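Local coordinates for protein ASCH domain (Vibrio cholerae TMA 21, PDB 3S9X) that is of unknown function but carries an ASCH domain of the PUA clan and may bind RNA, at residues Tyr64-Lys69 and Leu148-His153. Sequence-based numbering, arbitrary orientation.
Sequences YWYSQK and LLVLEH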
loop_
_atom_site.group_PDB
_atom_site.type_symbol
_atom_site.label_atom_id
_atom_site.label_comp_id
_atom_site.label_asym_id
_atom_site.label_seq_id
_atom_site.Cartn_x
_atom_site.Cartn_y
_atom_site.Cartn_z
ATOM N N TYR A 64 11.799 -1.199 -9.486
ATOM C CA TYR A 64 12.627 -2.332 -9.796
ATOM C C TYR A 64 11.856 -3.631 -9.629
ATOM O O TYR A 64 12.015 -4.586 -10.419
ATOM C CB TYR A 64 13.840 -2.356 -8.880
ATOM C CG TYR A 64 14.909 -3.361 -9.275
ATOM C CD1 TYR A 64 15.962 -2.987 -10.109
ATOM C CD2 TYR A 64 14.902 -4.635 -8.794
ATOM C CE1 TYR A 64 16.948 -3.851 -10.449
ATOM C CE2 TYR A 64 15.929 -5.520 -9.092
ATOM C CZ TYR A 64 16.953 -5.102 -9.924
ATOM O OH TYR A 64 17.964 -5.974 -10.274
ATOM N N TRP A 65 10.957 -3.690 -8.636
ATOM C CA TRP A 65 10.191 -4.922 -8.406
ATOM C C TRP A 65 9.351 -5.304 -9.607
ATOM O O TRP A 65 9.024 -6.488 -9.868
ATOM C CB TRP A 65 9.258 -4.782 -7.196
ATOM C CG TRP A 65 9.984 -4.801 -5.898
ATOM C CD1 TRP A 65 10.198 -3.747 -5.096
ATOM C CD2 TRP A 65 10.625 -5.922 -5.273
ATOM N NE1 TRP A 65 10.870 -4.135 -3.973
ATOM C CE2 TRP A 65 11.110 -5.477 -4.045
ATOM C CE3 TRP A 65 10.723 -7.302 -5.575
ATOM C CZ2 TRP A 65 11.789 -6.306 -3.156
ATOM C CZ3 TRP A 65 11.370 -8.159 -4.661
ATOM C CH2 TRP A 65 11.901 -7.667 -3.467
ATOM N N TYR A 66 8.880 -4.307 -10.326
ATOM C CA TYR A 66 7.931 -4.542 -11.409
ATOM C C TYR A 66 8.699 -4.736 -12.697
ATOM O O TYR A 66 8.531 -5.739 -13.373
ATOM C CB TYR A 66 6.916 -3.429 -11.550
ATOM C CG TYR A 66 6.306 -3.096 -10.197
ATOM C CD1 TYR A 66 5.297 -3.852 -9.616
ATOM C CD2 TYR A 66 6.837 -2.063 -9.421
ATOM C CE1 TYR A 66 4.857 -3.589 -8.324
ATOM C CE2 TYR A 66 6.418 -1.822 -8.101
ATOM C CZ TYR A 66 5.400 -2.557 -7.584
ATOM O OH TYR A 66 4.934 -2.337 -6.304
ATOM N N SER A 67 9.591 -3.807 -13.019
ATOM C CA SER A 67 10.354 -3.892 -14.243
ATOM C C SER A 67 11.421 -4.986 -14.272
ATOM O O SER A 67 11.625 -5.593 -15.368
ATOM C CB SER A 67 10.980 -2.551 -14.574
ATOM O OG SER A 67 11.920 -2.173 -13.616
ATOM N N GLN A 68 12.029 -5.323 -13.151
ATOM C CA GLN A 68 13.107 -6.280 -13.195
ATOM C C GLN A 68 12.756 -7.572 -12.550
ATOM O O GLN A 68 13.224 -8.643 -12.991
ATOM C CB GLN A 68 14.363 -5.679 -12.584
ATOM C CG GLN A 68 14.728 -4.331 -13.213
ATOM C CD GLN A 68 14.998 -4.326 -14.716
ATOM O OE1 GLN A 68 15.778 -5.117 -15.225
ATOM N NE2 GLN A 68 14.372 -3.370 -15.420
ATOM N N LYS A 69 11.853 -7.557 -11.567
ATOM C CA LYS A 69 11.525 -8.769 -10.886
ATOM C C LYS A 69 10.186 -9.345 -11.324
ATOM O O LYS A 69 9.786 -10.391 -10.806
ATOM C CB LYS A 69 11.510 -8.623 -9.384
ATOM C CG LYS A 69 12.797 -8.134 -8.715
ATOM C CD LYS A 69 14.060 -8.832 -9.271
ATOM C CE LYS A 69 14.053 -10.274 -8.956
ATOM N NZ LYS A 69 14.289 -10.556 -7.495
ATOM N N LEU A 148 13.711 4.941 -9.512
ATOM C CA LEU A 148 12.288 5.214 -9.655
ATOM C C LEU A 148 11.446 4.483 -8.632
ATOM O O LEU A 148 11.733 3.336 -8.317
ATOM C CB LEU A 148 11.791 4.798 -11.038
ATOM C CG LEU A 148 12.014 5.683 -12.213
ATOM C CD1 LEU A 148 11.532 4.837 -13.436
ATOM C CD2 LEU A 148 11.284 7.079 -12.031
ATOM N N LEU A 149 10.394 5.169 -8.190
ATOM C CA LEU A 149 9.361 4.647 -7.286
ATOM C C LEU A 149 8.045 4.566 -8.047
ATOM O O LEU A 149 7.797 5.431 -8.874
ATOM C CB LEU A 149 9.228 5.511 -6.045
ATOM C CG LEU A 149 10.494 5.786 -5.232
ATOM C CD1 LEU A 149 10.122 6.673 -4.027
ATOM C CD2 LEU A 149 11.268 4.542 -4.893
ATOM N N VAL A 150 7.230 3.589 -7.644
ATOM C CA VAL A 150 5.836 3.578 -8.009
ATOM C C VAL A 150 5.027 4.143 -6.860
ATOM O O VAL A 150 5.109 3.643 -5.723
ATOM C CB VAL A 150 5.336 2.168 -8.436
ATOM C CG1 VAL A 150 3.812 2.122 -8.658
ATOM C CG2 VAL A 150 6.117 1.656 -9.669
ATOM N N LEU A 151 4.284 5.202 -7.164
ATOM C CA LEU A 151 3.443 5.929 -6.174
ATOM C C LEU A 151 2.028 5.440 -6.338
ATOM O O LEU A 151 1.484 5.422 -7.469
ATOM C CB LEU A 151 3.468 7.403 -6.470
ATOM C CG LEU A 151 4.886 8.061 -6.579
ATOM C CD1 LEU A 151 4.695 9.584 -6.690
ATOM C CD2 LEU A 151 5.862 7.731 -5.448
ATOM N N GLU A 152 1.384 5.078 -5.218
ATOM C CA GLU A 152 -0.031 4.694 -5.206
ATOM C C GLU A 152 -0.807 5.617 -4.269
ATOM O O GLU A 152 -0.313 5.946 -3.170
ATOM C CB GLU A 152 -0.205 3.267 -4.703
ATOM C CG GLU A 152 0.441 2.258 -5.563
ATOM C CD GLU A 152 0.505 0.846 -4.898
ATOM O OE1 GLU A 152 -0.548 0.415 -4.440
ATOM O OE2 GLU A 152 1.589 0.243 -4.978
ATOM N N HIS A 153 -1.942 6.121 -4.726
ATOM C CA HIS A 153 -2.878 6.804 -3.863
ATOM C C HIS A 153 -4.101 5.908 -3.680
ATOM O O HIS A 153 -4.452 5.128 -4.595
ATOM C CB HIS A 153 -3.276 8.142 -4.417
ATOM C CG HIS A 153 -2.204 9.180 -4.357
ATOM N ND1 HIS A 153 -1.132 9.216 -5.197
ATOM C CD2 HIS A 153 -2.088 10.245 -3.551
ATOM C CE1 HIS A 153 -0.395 10.284 -4.904
ATOM N NE2 HIS A 153 -0.918 10.890 -3.878
HETATM O O HOH W 1 13.435 1.181 -8.639
HETATM O O HOH W 2 2.198 -2.493 -5.280
#
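Tyr66 and Val150 make the one apolar contact between the short helix 64-67 and the strand residues Leu148-His153. The methyl CG2 of Val150 packs obliquely against the CD2-CE2 bond of the Tyr66 ring, 3.8 Å from Tyr66 CD2 and equally close to CE2. In Val150 a chi1 of 173° puts CG1 anti to the backbone N and CG2 beside it, anti to the carbonyl carbon; CG2 is the branch that touches Tyr66. The ring itself swings beside its own backbone N (chi1 -49°), which carries it across toward the strand, while CB of Trp65 lies above the rim of one face.

Polar links are made through water. The phenol oxygen and the carboxylate of Glu152 stand too far apart to bond, 4.4 Å between Tyr66 OH and Glu152 OE2, and a water bridges them, donating to Glu152 OE2 at 2.8 Å and lying 2.9 Å from Tyr66 OH. The hydroxyl thus has two partners, Ser61 OG and the water. At the start of the helix a second water accepts from Tyr64 N at 3.0 Å and donates to Leu148 O, joining the two backbones.

Tyr64 O accepts from both Gln68 N and Lys69 N, and CB of Gln68 covers the centre of one face of the Tyr64 ring.

In the mixed five-stranded sheet of this PUA-clan domain, the helix follows outermost strand 58-62 after one residue and meets the next strand in, 148-158, whose Val150 and Leu148 pair through their backbones with Ser61 and Glu63. Strand 89-102 flanks 148-158 on its other side, where Val150 packs on Val98; Trp65 reaches helix 121-139 through Leu139 and Glu135.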